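Local coordinates for protein C-glycoside 3-oxidase (Microbacterium trichothecenolyticum, PDB 7DVE) that oxidises the C3 hydroxyl of the sugar of C-glycosides such as isoorientin and mangiferin, using bound FAD and reducing oxygen to hydrogen peroxide, at residues Ala25-Glu30 against Arg499-Ile504; Ser34-Met39 against Asn226-Leu231; Pro288-Arg293 against Ala458-Pro463; Ala299-Ala304 against Pro434-Leu439; Pro340-Val345 against Gly370-Lys375. All blocks are in the same frame, centred on the assembly; numbering follows the deposited sequence.

Contact 1: Ala25-Glu30 against Arg499-Ile504; sequences ARILSE and RGARHI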
# COMPACT_ATOMS: atom_id res chain seq x y z
N ALA A 25 -12.88 8.28 -4.40
CA ALA A 25 -13.89 9.10 -3.71
C ALA A 25 -13.52 10.58 -3.73
O ALA A 25 -14.35 11.43 -4.04
CB ALA A 25 -14.07 8.62 -2.27
N ARG A 26 -12.26 10.90 -3.42
CA ARG A 26 -11.89 12.31 -3.33
C ARG A 26 -11.87 12.97 -4.71
O ARG A 26 -12.33 14.12 -4.85
CB ARG A 26 -10.54 12.47 -2.65
CG ARG A 26 -10.38 13.89 -2.04
CD ARG A 26 -9.29 14.65 -2.75
NE ARG A 26 -8.93 15.92 -2.13
CZ ARG A 26 -8.12 16.04 -1.09
NH1 ARG A 26 -7.74 14.99 -0.39
NH2 ARG A 26 -7.69 17.25 -0.75
N ILE A 27 -11.37 12.28 -5.73
CA ILE A 27 -11.31 12.92 -7.04
C ILE A 27 -12.70 13.11 -7.59
O ILE A 27 -12.96 14.09 -8.29
CB ILE A 27 -10.42 12.14 -8.02
CG1 ILE A 27 -9.00 12.05 -7.48
CG2 ILE A 27 -10.43 12.84 -9.40
CD1 ILE A 27 -8.24 13.36 -7.67
N LEU A 28 -13.63 12.20 -7.29
CA LEU A 28 -14.99 12.44 -7.77
C LEU A 28 -15.70 13.48 -6.92
O LEU A 28 -16.55 14.21 -7.44
CB LEU A 28 -15.78 11.12 -7.82
CG LEU A 28 -15.24 10.10 -8.84
CD1 LEU A 28 -15.77 8.68 -8.62
CD2 LEU A 28 -15.51 10.57 -10.28
N SER A 29 -15.37 13.61 -5.63
CA SER A 29 -15.94 14.72 -4.86
C SER A 29 -15.43 16.07 -5.37
O SER A 29 -16.14 17.08 -5.25
CB SER A 29 -15.63 14.57 -3.37
OG SER A 29 -16.12 13.33 -2.87
N GLU A 30 -14.23 16.10 -5.95
CA GLU A 30 -13.71 17.33 -6.55
C GLU A 30 -14.31 17.57 -7.94
O GLU A 30 -15.00 18.57 -8.16
CB GLU A 30 -12.17 17.28 -6.61
CG GLU A 30 -11.44 17.56 -5.27
CD GLU A 30 -9.94 17.20 -5.32
OE1 GLU A 30 -9.48 16.62 -6.33
OE2 GLU A 30 -9.21 17.49 -4.34
N ARG A 499 -5.81 8.93 -12.32
CA ARG A 499 -6.22 8.89 -13.74
C ARG A 499 -7.57 8.20 -13.90
O ARG A 499 -8.45 8.68 -14.63
CB ARG A 499 -5.16 8.19 -14.60
CG ARG A 499 -5.46 8.44 -16.08
CD ARG A 499 -4.57 7.69 -17.04
NE ARG A 499 -5.33 7.47 -18.27
CZ ARG A 499 -4.79 7.38 -19.47
NH1 ARG A 499 -3.49 7.45 -19.66
NH2 ARG A 499 -5.59 7.21 -20.52
N GLY A 500 -7.77 7.08 -13.21
CA GLY A 500 -9.03 6.36 -13.36
C GLY A 500 -10.24 7.17 -12.92
O GLY A 500 -11.26 7.21 -13.61
N ALA A 501 -10.14 7.83 -11.76
CA ALA A 501 -11.24 8.63 -11.25
C ALA A 501 -11.49 9.86 -12.11
O ALA A 501 -12.65 10.26 -12.29
CB ALA A 501 -10.96 9.04 -9.80
N ARG A 502 -10.44 10.46 -12.68
CA ARG A 502 -10.65 11.53 -13.64
C ARG A 502 -11.41 11.03 -14.86
O ARG A 502 -12.27 11.73 -15.40
CB ARG A 502 -9.32 12.12 -14.08
CG ARG A 502 -8.62 12.90 -13.03
CD ARG A 502 -7.27 13.30 -13.55
NE ARG A 502 -6.76 14.47 -12.85
CZ ARG A 502 -5.58 15.01 -13.08
NH1 ARG A 502 -4.76 14.51 -13.99
NH2 ARG A 502 -5.20 16.06 -12.37
N HIS A 503 -11.10 9.81 -15.31
CA HIS A 503 -11.84 9.25 -16.44
C HIS A 503 -13.32 9.06 -16.10
O HIS A 503 -14.20 9.39 -16.91
CB HIS A 503 -11.23 7.92 -16.89
CG HIS A 503 -11.82 7.43 -18.18
ND1 HIS A 503 -12.66 6.33 -18.25
CD2 HIS A 503 -11.75 7.92 -19.43
CE1 HIS A 503 -13.05 6.16 -19.49
NE2 HIS A 503 -12.52 7.11 -20.23
N ILE A 504 -13.61 8.51 -14.92
CA ILE A 504 -15.01 8.33 -14.53
C ILE A 504 -15.72 9.68 -14.46
O ILE A 504 -16.88 9.81 -14.87
CB ILE A 504 -15.11 7.55 -13.20
CG1 ILE A 504 -14.71 6.09 -13.41
CG2 ILE A 504 -16.51 7.62 -12.63
CD1 ILE A 504 -14.77 5.28 -12.15
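Where I27 faces A501 the two helical segments 25-30 and 499-504 come together, their axes 8.7 Å apart at closest approach and their N-to-C directions inclined at 37°, so that they run roughly the same way. The nearest pair of CA atoms, those of I27 and A501, lie 6.0 Å apart. Such a close approach suits alanine, whose small methyl lets the helices come this near: I27 CB meets A501 CB at 3.6 Å. The branched I27 bears on the same methyl with CG2 as well. This branch is anti to the backbone N of I27 and also reaches along the second helix toward R502, lying 4.1 Å from R502 CG, so the aliphatic root of the arginine serves as packing surface while its polar end leaves for a salt bridge with E152. At the next residue, L28 brings CD2 to 3.5 Å from A501 O and against I504 CG2 at 3.9 Å; the leucine and isoleucine side chains meet at about a right angle. No hydrogen bond spans the two segments, and the contact across them is one of van der Waals packing. On the flank of the first helix, the R26 guanidinium is tied to E30 by a salt bridge, NE to OE2 at 2.7 Å, and E30 OE2 also pairs with R159. The arrangement belongs to the FAD-binding Rossmann-type domain of GMC oxidoreductases: helix 19-31, whose first turn carries the last glycine of a probable GxGxxG motif, packs beside the C-terminal helix 490-510.

Contact 2: Ser34-Met39 against Asn226-Leu231; sequences SATIAM and NPNFTL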
# COMPACT_ATOMS: atom_id res chain seq x y z
N SER A 34 -21.64 16.26 -8.32
CA SER A 34 -23.04 15.94 -8.55
C SER A 34 -23.33 14.44 -8.49
O SER A 34 -24.50 14.05 -8.40
CB SER A 34 -23.42 16.48 -9.92
OG SER A 34 -22.27 16.39 -10.76
N ALA A 35 -22.30 13.61 -8.55
CA ALA A 35 -22.46 12.17 -8.59
C ALA A 35 -22.63 11.59 -7.19
O ALA A 35 -21.93 11.99 -6.25
CB ALA A 35 -21.24 11.52 -9.25
N THR A 36 -23.55 10.64 -7.05
CA THR A 36 -23.68 9.90 -5.80
C THR A 36 -22.67 8.77 -5.76
O THR A 36 -22.40 8.12 -6.78
CB THR A 36 -25.09 9.36 -5.64
OG1 THR A 36 -25.46 8.61 -6.81
CG2 THR A 36 -26.06 10.51 -5.45
N ILE A 37 -22.09 8.55 -4.58
CA ILE A 37 -20.96 7.65 -4.39
C ILE A 37 -21.20 6.83 -3.13
O ILE A 37 -21.40 7.39 -2.05
CB ILE A 37 -19.63 8.41 -4.28
CG1 ILE A 37 -19.41 9.33 -5.48
CG2 ILE A 37 -18.46 7.44 -4.10
CD1 ILE A 37 -18.39 10.43 -5.24
N ALA A 38 -21.16 5.51 -3.26
CA ALA A 38 -21.24 4.63 -2.09
C ALA A 38 -19.94 3.84 -1.97
O ALA A 38 -19.47 3.28 -2.96
CB ALA A 38 -22.44 3.69 -2.18
N MET A 39 -19.38 3.80 -0.78
CA MET A 39 -18.15 3.06 -0.51
C MET A 39 -18.48 1.97 0.49
O MET A 39 -19.09 2.25 1.53
CB MET A 39 -17.05 3.97 0.02
CG MET A 39 -15.75 3.26 0.36
SD MET A 39 -14.49 4.38 1.07
CE MET A 39 -13.56 4.83 -0.39
N ASN A 226 -19.25 15.75 1.67
CA ASN A 226 -19.97 15.55 0.42
C ASN A 226 -21.29 14.84 0.68
O ASN A 226 -21.31 13.63 0.93
CB ASN A 226 -19.09 14.73 -0.54
CG ASN A 226 -19.75 14.47 -1.87
OD1 ASN A 226 -20.88 14.87 -2.11
ND2 ASN A 226 -19.01 13.81 -2.76
N PRO A 227 -22.42 15.56 0.61
CA PRO A 227 -23.71 14.91 0.91
C PRO A 227 -24.06 13.80 -0.07
O PRO A 227 -24.95 13.01 0.25
CB PRO A 227 -24.71 16.07 0.84
CG PRO A 227 -24.03 17.13 0.05
CD PRO A 227 -22.57 16.97 0.23
N ASN A 228 -23.38 13.71 -1.21
CA ASN A 228 -23.58 12.65 -2.19
C ASN A 228 -22.68 11.43 -1.95
O ASN A 228 -22.73 10.47 -2.74
CB ASN A 228 -23.36 13.21 -3.61
CG ASN A 228 -24.42 14.23 -4.00
OD1 ASN A 228 -25.55 14.13 -3.53
ND2 ASN A 228 -24.07 15.21 -4.84
N PHE A 229 -21.88 11.43 -0.88
CA PHE A 229 -20.98 10.33 -0.56
C PHE A 229 -21.44 9.63 0.72
O PHE A 229 -21.95 10.28 1.64
CB PHE A 229 -19.54 10.83 -0.38
CG PHE A 229 -18.58 9.77 0.05
CD1 PHE A 229 -17.91 8.99 -0.89
CD2 PHE A 229 -18.33 9.54 1.40
CE1 PHE A 229 -17.02 8.01 -0.49
CE2 PHE A 229 -17.44 8.56 1.80
CZ PHE A 229 -16.79 7.80 0.85
N THR A 230 -21.28 8.31 0.76
CA THR A 230 -21.61 7.53 1.95
C THR A 230 -20.63 6.39 2.11
O THR A 230 -20.18 5.80 1.12
CB THR A 230 -23.03 6.97 1.89
OG1 THR A 230 -23.92 7.98 1.41
CG2 THR A 230 -23.49 6.51 3.27
N LEU A 231 -20.29 6.08 3.36
CA LEU A 231 -19.33 5.04 3.70
C LEU A 231 -20.03 4.02 4.59
O LEU A 231 -20.42 4.35 5.72
CB LEU A 231 -18.11 5.60 4.42
CG LEU A 231 -16.87 4.69 4.43
CD1 LEU A 231 -15.58 5.50 4.52
CD2 LEU A 231 -16.95 3.68 5.55
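The F229 ring forms the apolar centre, with I37 CG2 at its edge, 3.6 Å from F229 CD1, and M39 CB 3.9 Å from F229 CZ. F229 shares a sheet face with I37, M39 and L231, and with CG anti to the backbone N (chi1 176°) its ring reaches I37 and M39. The flexible thioether of M39 fills in beside it: SD lies at the ring edge in a Met-aromatic contact and 3.8 Å from L231 CD1, the two side chains running side by side. Beneath this layer the strands are parallel, and three backbone bonds join them, I37 N to N228 O (2.7 Å), T230 N to I37 O (3.0 Å) and M39 N to T230 O (2.9 Å).

Toward the polar edge, N228 sets CB 3.2 Å from A35 O and sends its amide ND2 to S33 O. N226 leads into the strand through an Asx turn, its OD1 accepting from N228 N at 2.9 Å with the donor above the carbonyl plane, a role suited to asparagine. T36 OG1 is hydrogen-bonded to the carboxylate of D11.

Strand 229-232 is one of the two edge strands of the parallel Rossmann-type sheet in this chain, and strand 37-40 lies between it and strand 12-15. Helix 19-31 covers the apolar face, resting A25 on F229 and L28 on I37, while L231 approaches the FAD-binding residue E41.

Contact 3: Pro288-Arg293 against Ala458-Pro463; sequences PDALGR and ASVCSP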
# COMPACT_ATOMS: atom_id res chain seq x y z
N PRO A 288 -10.60 -12.41 -16.93
CA PRO A 288 -9.62 -12.30 -18.01
C PRO A 288 -8.37 -13.09 -17.66
O PRO A 288 -8.01 -13.24 -16.49
CB PRO A 288 -9.33 -10.80 -18.10
CG PRO A 288 -9.56 -10.32 -16.69
CD PRO A 288 -10.71 -11.16 -16.16
N ASP A 289 -7.71 -13.61 -18.70
CA ASP A 289 -6.58 -14.51 -18.49
C ASP A 289 -5.53 -13.97 -17.54
O ASP A 289 -4.90 -14.75 -16.83
CB ASP A 289 -5.90 -14.84 -19.81
CG ASP A 289 -5.07 -16.10 -19.70
OD1 ASP A 289 -5.70 -17.18 -19.62
OD2 ASP A 289 -3.83 -16.01 -19.65
N ALA A 290 -5.30 -12.65 -17.54
CA ALA A 290 -4.27 -12.07 -16.68
C ALA A 290 -4.68 -11.98 -15.23
O ALA A 290 -3.84 -11.68 -14.39
CB ALA A 290 -3.84 -10.68 -17.18
N LEU A 291 -5.96 -12.20 -14.92
CA LEU A 291 -6.47 -11.99 -13.56
C LEU A 291 -5.69 -12.81 -12.54
O LEU A 291 -5.56 -14.03 -12.67
CB LEU A 291 -7.95 -12.35 -13.50
CG LEU A 291 -8.60 -12.15 -12.13
CD1 LEU A 291 -8.96 -10.68 -11.93
CD2 LEU A 291 -9.80 -13.04 -11.95
N GLY A 292 -5.16 -12.15 -11.52
CA GLY A 292 -4.37 -12.81 -10.51
C GLY A 292 -2.96 -13.16 -10.91
O GLY A 292 -2.13 -13.39 -10.03
N ARG A 293 -2.64 -13.18 -12.20
CA ARG A 293 -1.32 -13.54 -12.69
C ARG A 293 -0.36 -12.36 -12.63
O ARG A 293 -0.77 -11.20 -12.46
CB ARG A 293 -1.43 -14.07 -14.12
CG ARG A 293 -2.06 -15.44 -14.25
CD ARG A 293 -2.04 -15.92 -15.70
NE ARG A 293 -2.54 -17.29 -15.81
CZ ARG A 293 -1.80 -18.36 -15.55
NH1 ARG A 293 -0.54 -18.25 -15.16
NH2 ARG A 293 -2.34 -19.57 -15.68
N ALA A 458 -2.29 -9.86 -21.81
CA ALA A 458 -1.23 -9.68 -20.84
C ALA A 458 -1.53 -8.59 -19.82
O ALA A 458 -0.64 -8.20 -19.06
CB ALA A 458 0.09 -9.38 -21.58
N SER A 459 -2.77 -8.08 -19.77
CA SER A 459 -3.16 -7.07 -18.79
C SER A 459 -4.62 -7.26 -18.43
O SER A 459 -5.40 -7.82 -19.20
CB SER A 459 -2.95 -5.63 -19.33
OG SER A 459 -3.63 -5.39 -20.56
N VAL A 460 -5.01 -6.77 -17.25
CA VAL A 460 -6.39 -6.81 -16.80
C VAL A 460 -7.15 -5.51 -17.13
O VAL A 460 -8.36 -5.53 -17.34
CB VAL A 460 -6.45 -7.14 -15.29
CG1 VAL A 460 -7.84 -6.93 -14.73
CG2 VAL A 460 -6.04 -8.59 -15.07
N CYS A 461 -6.45 -4.38 -17.21
CA CYS A 461 -7.17 -3.13 -17.40
C CYS A 461 -6.41 -2.20 -18.34
O CYS A 461 -5.24 -2.41 -18.65
CB CYS A 461 -7.46 -2.43 -16.06
SG CYS A 461 -5.99 -1.98 -15.14
N SER A 462 -7.12 -1.17 -18.77
CA SER A 462 -6.60 -0.14 -19.66
C SER A 462 -5.82 0.90 -18.85
O SER A 462 -5.84 0.89 -17.62
CB SER A 462 -7.76 0.52 -20.39
OG SER A 462 -8.46 1.34 -19.48
N PRO A 463 -5.12 1.83 -19.51
CA PRO A 463 -4.43 2.88 -18.76
C PRO A 463 -5.39 3.73 -17.95
O PRO A 463 -4.96 4.42 -17.02
CB PRO A 463 -3.72 3.69 -19.85
CG PRO A 463 -3.57 2.72 -20.98
CD PRO A 463 -4.84 1.95 -20.96
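P288 makes the first touch, its ring atom CG lying 4.2 Å from V460 CG2. The proline opens a type I beta turn, closed by the bond from L291 N to P288 O, and offers the second loop an apolar flank. A290 carries most of the first loop's share. Its small methyl meets both backbone and side chain of the other loop, CB standing 3.7 Å from S459 C and 3.7 Å from V460 CG2; a compact side chain suits a place where two backbones approach this closely. At L291 the same valine methyl rests against the main chain, V460 CG2 being 3.6 Å from L291 N. This branch, anti to the carbonyl carbon of V460, thus serves P288, A290 and L291. The leucine side chain itself turns to P278, L281 and W282 of helix 276-283. G292, at a positive phi of 77° that favours glycine, then completes a type II turn from A290 to R293.

No hydrogen bond crosses between the loops; on the far loop S459 OG bonds W468 NE1. Two overlapping beta turns lodged against one valine thus join the loop following helix 276-283 to the loop before strand 473-475 of the GMC oxidoreductase fold.

Contact 4: Ala299-Ala304 against Pro434-Leu439; sequences AQIVFA and PFVMPL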
# COMPACT_ATOMS: atom_id res chain seq x y z
N ALA A 299 11.03 -8.79 -2.34
CA ALA A 299 11.89 -9.40 -1.33
C ALA A 299 12.57 -8.31 -0.50
O ALA A 299 13.08 -7.33 -1.05
CB ALA A 299 12.93 -10.30 -1.99
N GLN A 300 12.54 -8.47 0.82
CA GLN A 300 12.95 -7.42 1.76
C GLN A 300 14.11 -7.91 2.61
O GLN A 300 14.04 -9.01 3.19
CB GLN A 300 11.77 -7.02 2.65
CG GLN A 300 12.12 -5.97 3.71
CD GLN A 300 10.92 -5.53 4.56
OE1 GLN A 300 9.92 -6.24 4.69
NE2 GLN A 300 11.05 -4.37 5.15
N ILE A 301 15.17 -7.11 2.67
CA ILE A 301 16.37 -7.40 3.44
C ILE A 301 16.50 -6.30 4.48
O ILE A 301 16.40 -5.12 4.14
CB ILE A 301 17.63 -7.47 2.55
CG1 ILE A 301 17.52 -8.59 1.50
CG2 ILE A 301 18.87 -7.72 3.42
CD1 ILE A 301 17.04 -8.15 0.12
N VAL A 302 16.71 -6.67 5.74
CA VAL A 302 16.71 -5.71 6.84
C VAL A 302 18.02 -5.82 7.60
O VAL A 302 18.70 -6.86 7.61
CB VAL A 302 15.52 -5.92 7.81
CG1 VAL A 302 14.19 -5.68 7.10
CG2 VAL A 302 15.59 -7.32 8.45
N PHE A 303 18.34 -4.75 8.30
CA PHE A 303 19.62 -4.62 8.98
C PHE A 303 19.42 -3.56 10.06
O PHE A 303 18.57 -2.69 9.91
CB PHE A 303 20.69 -4.18 7.97
CG PHE A 303 22.08 -4.53 8.36
CD1 PHE A 303 22.37 -5.74 8.95
CD2 PHE A 303 23.12 -3.65 8.08
CE1 PHE A 303 23.71 -6.09 9.27
CE2 PHE A 303 24.44 -3.96 8.41
CZ PHE A 303 24.73 -5.20 9.01
N ALA A 304 20.19 -3.61 11.12
CA ALA A 304 20.08 -2.63 12.18
C ALA A 304 21.47 -2.19 12.59
O ALA A 304 22.37 -3.02 12.69
CB ALA A 304 19.33 -3.21 13.40
N PRO A 434 22.85 -9.19 7.35
CA PRO A 434 21.46 -8.75 7.29
C PRO A 434 20.55 -9.98 7.22
O PRO A 434 21.01 -11.09 7.10
CB PRO A 434 21.42 -7.93 6.01
CG PRO A 434 22.40 -8.70 5.10
CD PRO A 434 23.49 -9.17 6.01
N PHE A 435 19.24 -9.74 7.27
CA PHE A 435 18.23 -10.80 7.32
C PHE A 435 17.30 -10.68 6.12
O PHE A 435 16.72 -9.61 5.89
CB PHE A 435 17.42 -10.72 8.62
CG PHE A 435 16.43 -11.85 8.83
CD1 PHE A 435 16.86 -13.11 9.22
CD2 PHE A 435 15.07 -11.65 8.69
CE1 PHE A 435 15.95 -14.16 9.46
CE2 PHE A 435 14.14 -12.70 8.92
CZ PHE A 435 14.59 -13.96 9.30
N VAL A 436 17.11 -11.77 5.38
CA VAL A 436 16.13 -11.77 4.29
C VAL A 436 14.77 -12.14 4.90
O VAL A 436 14.57 -13.27 5.35
CB VAL A 436 16.51 -12.75 3.17
CG1 VAL A 436 15.51 -12.64 2.00
CG2 VAL A 436 17.93 -12.48 2.65
N MET A 437 13.82 -11.19 4.89
CA MET A 437 12.50 -11.43 5.46
C MET A 437 11.76 -12.53 4.69
O MET A 437 12.06 -12.78 3.53
CB MET A 437 11.67 -10.14 5.42
CG MET A 437 12.13 -9.03 6.37
SD MET A 437 12.20 -9.55 8.07
CE MET A 437 10.46 -9.84 8.40
N PRO A 438 10.79 -13.21 5.29
CA PRO A 438 10.02 -14.20 4.53
C PRO A 438 9.18 -13.54 3.44
O PRO A 438 8.66 -12.43 3.61
CB PRO A 438 9.13 -14.89 5.58
CG PRO A 438 9.30 -14.15 6.85
CD PRO A 438 10.48 -13.20 6.73
N LEU A 439 9.04 -14.25 2.32
CA LEU A 439 8.36 -13.68 1.17
C LEU A 439 6.95 -13.24 1.54
O LEU A 439 6.26 -13.91 2.32
CB LEU A 439 8.33 -14.67 0.01
CG LEU A 439 9.76 -15.03 -0.41
CD1 LEU A 439 9.77 -16.11 -1.49
CD2 LEU A 439 10.52 -13.80 -0.86
O HOH W 1 11.13 -10.90 1.62
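V302 and F435 form an antiparallel hydrogen-bonded pair, exchanging V302 N to F435 O (2.9 Å) and F435 N to V302 O (2.9 Å). This is an edge of the large antiparallel sheet of the GMC oxidoreductase fold, where strand 300-307 pairs with strand 427-436. The pairing runs on through M437 N to Q300 O at 2.8 Å, after which the chains part and a water takes over, accepting from Q300 N and donating to M437 O.

Side chains then pack on both faces. On one, I301 sets CG2 3.6 Å from P434 CB and CG1 against V436 CG2; the beta-branched I301 and V436 suit a strand, while the rigid P434 ring adds apolar surface just before F435. A415, I419 and V420 of helix 406-424 lie against I301 and P434. Strand 300-307 is also bonded to strand 366-373, so I301 sits in the interior of the sheet. F303 crosses P434 obliquely, with CD1 3.6 Å from P434 CA.

Across the other face V302 CG2 packs on F435 CB, 3.9 Å away, near the plane of the ring, and V302 CG1 packs on M437 CG at about a right angle. M437 bends at both chi2 and chi3, which swings SD back to the edge of the F435 ring, in its plane. Q300, about 7 Å by side chain from the probable proton acceptor H444, runs alongside M437 and places OE1 3.9 Å from M437 CG.

Contact 5: Pro340-Val345 against Gly370-Lys375; sequences PFHGQV and GLFCAK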
# COMPACT_ATOMS: atom_id res chain seq x y z
N PRO A 340 19.65 -1.90 -8.53
CA PRO A 340 18.18 -2.03 -8.55
C PRO A 340 17.56 -2.44 -7.22
O PRO A 340 16.83 -3.43 -7.12
CB PRO A 340 17.96 -3.07 -9.66
CG PRO A 340 19.17 -3.92 -9.63
CD PRO A 340 20.31 -3.03 -9.19
N PHE A 341 17.78 -1.61 -6.18
CA PHE A 341 17.14 -1.79 -4.88
C PHE A 341 16.60 -0.46 -4.38
O PHE A 341 17.25 0.58 -4.49
CB PHE A 341 18.13 -2.37 -3.85
CG PHE A 341 19.18 -3.22 -4.46
CD1 PHE A 341 18.90 -4.51 -4.85
CD2 PHE A 341 20.44 -2.70 -4.71
CE1 PHE A 341 19.87 -5.29 -5.47
CE2 PHE A 341 21.42 -3.47 -5.33
CZ PHE A 341 21.14 -4.77 -5.72
N HIS A 342 15.40 -0.50 -3.81
CA HIS A 342 14.90 0.65 -3.07
C HIS A 342 15.38 0.53 -1.63
O HIS A 342 15.16 -0.51 -0.99
CB HIS A 342 13.38 0.72 -3.14
CG HIS A 342 12.77 1.54 -2.05
ND1 HIS A 342 12.68 2.92 -2.12
CD2 HIS A 342 12.24 1.18 -0.86
CE1 HIS A 342 12.10 3.37 -1.02
NE2 HIS A 342 11.81 2.34 -0.24
N GLY A 343 16.06 1.56 -1.12
CA GLY A 343 16.61 1.54 0.22
C GLY A 343 15.95 2.59 1.10
O GLY A 343 15.70 3.71 0.66
N GLN A 344 15.68 2.22 2.34
CA GLN A 344 15.27 3.23 3.28
C GLN A 344 15.96 2.96 4.60
O GLN A 344 16.14 1.81 5.00
CB GLN A 344 13.74 3.28 3.45
CG GLN A 344 13.09 1.97 3.77
CD GLN A 344 11.60 1.98 3.47
OE1 GLN A 344 11.15 2.37 2.38
NE2 GLN A 344 10.82 1.53 4.45
N VAL A 345 16.37 4.06 5.24
CA VAL A 345 16.95 4.06 6.58
C VAL A 345 15.98 4.80 7.49
O VAL A 345 15.51 5.88 7.15
CB VAL A 345 18.33 4.74 6.57
CG1 VAL A 345 19.01 4.53 7.91
CG2 VAL A 345 19.16 4.20 5.45
N GLY A 370 16.10 -1.03 5.47
CA GLY A 370 15.50 -2.01 4.58
C GLY A 370 15.85 -1.78 3.12
O GLY A 370 15.75 -0.66 2.60
N LEU A 371 16.26 -2.84 2.44
CA LEU A 371 16.40 -2.85 1.00
C LEU A 371 15.35 -3.77 0.38
O LEU A 371 15.04 -4.83 0.91
CB LEU A 371 17.81 -3.29 0.56
CG LEU A 371 18.74 -2.19 0.02
CD1 LEU A 371 19.10 -1.15 1.09
CD2 LEU A 371 20.00 -2.80 -0.64
N PHE A 372 14.81 -3.34 -0.75
CA PHE A 372 13.73 -4.03 -1.44
C PHE A 372 14.16 -4.30 -2.87
O PHE A 372 14.67 -3.40 -3.54
CB PHE A 372 12.44 -3.20 -1.48
CG PHE A 372 11.87 -2.91 -0.12
CD1 PHE A 372 12.47 -1.96 0.72
CD2 PHE A 372 10.72 -3.56 0.32
CE1 PHE A 372 11.95 -1.68 2.00
CE2 PHE A 372 10.19 -3.26 1.59
CZ PHE A 372 10.81 -2.31 2.43
N CYS A 373 13.93 -5.53 -3.31
CA CYS A 373 14.26 -5.99 -4.65
C CYS A 373 13.05 -5.91 -5.58
O CYS A 373 11.90 -6.02 -5.15
CB CYS A 373 14.75 -7.43 -4.61
SG CYS A 373 16.26 -7.59 -3.70
N ALA A 374 13.34 -5.72 -6.87
CA ALA A 374 12.35 -5.90 -7.92
C ALA A 374 12.25 -7.38 -8.29
O ALA A 374 13.24 -8.10 -8.30
CB ALA A 374 12.74 -5.08 -9.16
N LYS A 375 11.03 -7.83 -8.57
CA LYS A 375 10.78 -9.23 -8.88
C LYS A 375 11.02 -9.50 -10.36
O LYS A 375 10.73 -8.66 -11.22
CB LYS A 375 9.35 -9.62 -8.51
CG LYS A 375 9.04 -11.13 -8.66
CD LYS A 375 9.95 -12.04 -7.83
CE LYS A 375 9.49 -13.52 -7.88
NZ LYS A 375 9.64 -14.19 -9.23
O HOH W 2 15.90 -5.82 -7.88
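H342 and F372 face each other as an antiparallel hydrogen-bonded pair, and Q344 with G370 forms the next, in the large antiparallel sheet of the GMC oxidoreductase fold. All four backbone donors and their acceptors are thereby matched: H342 N to F372 O (3.0 Å), F372 N to H342 O (2.9 Å), Q344 N to G370 O (2.9 Å) and G370 N to Q344 O (2.9 Å). Between them G343 is backbone-bonded to V333, and L371 N to I301 O. Beyond the paired residues, a water donates to P340 O and accepts from A374 N, so this end of the pair of strands is joined through solvent.

H342 NE2 gives its hydrogen to Q344 OE1 at 2.7 Å, an oxygen lying in the imidazole plane, and that same OE1 also accepts from N488 ND2. Two donors therefore grip the Q344 amide oxygen and should hold the amide in one orientation, the Q344 side chain lying about 5 Å from the bound FAD. K375 NZ forms salt bridges with D408 and D381.

F372 lies alongside the histidine, with ring planes 52° apart, and its ring also meets that of H444, the probable proton acceptor. On the opposite face F341 and L371 make an apolar patch, F341 CB lying 3.7 Å from L371 CD2, and glycine at 343 lets L371 CD1 rest on its CA. The C373 thiol touches the F341 ring at its edge, with SG 4.2 Å from F341 CD1.

From the N terminus, helix 19-31 opens contact 1, whose partner lies in the C-terminal helix 490-510, so its loop encloses all the others. Contact 2 opens next and closes early at strand 229-232, before contact 3 begins; the two are in series. Contact 3 spans 288-293 to 458-463 and holds contact 4, which in turn holds contact 5; no loops cross. Contacts 1 and 2 touch through S29 and N226 and tie up the Rossmann-type layer. On the other side of the chain's centre contacts 4 and 5 adjoin through strands 300-307 and 366-373, building the antiparallel sheet near the flavin. Contact 3 meets contact 1 where P463 touches R499.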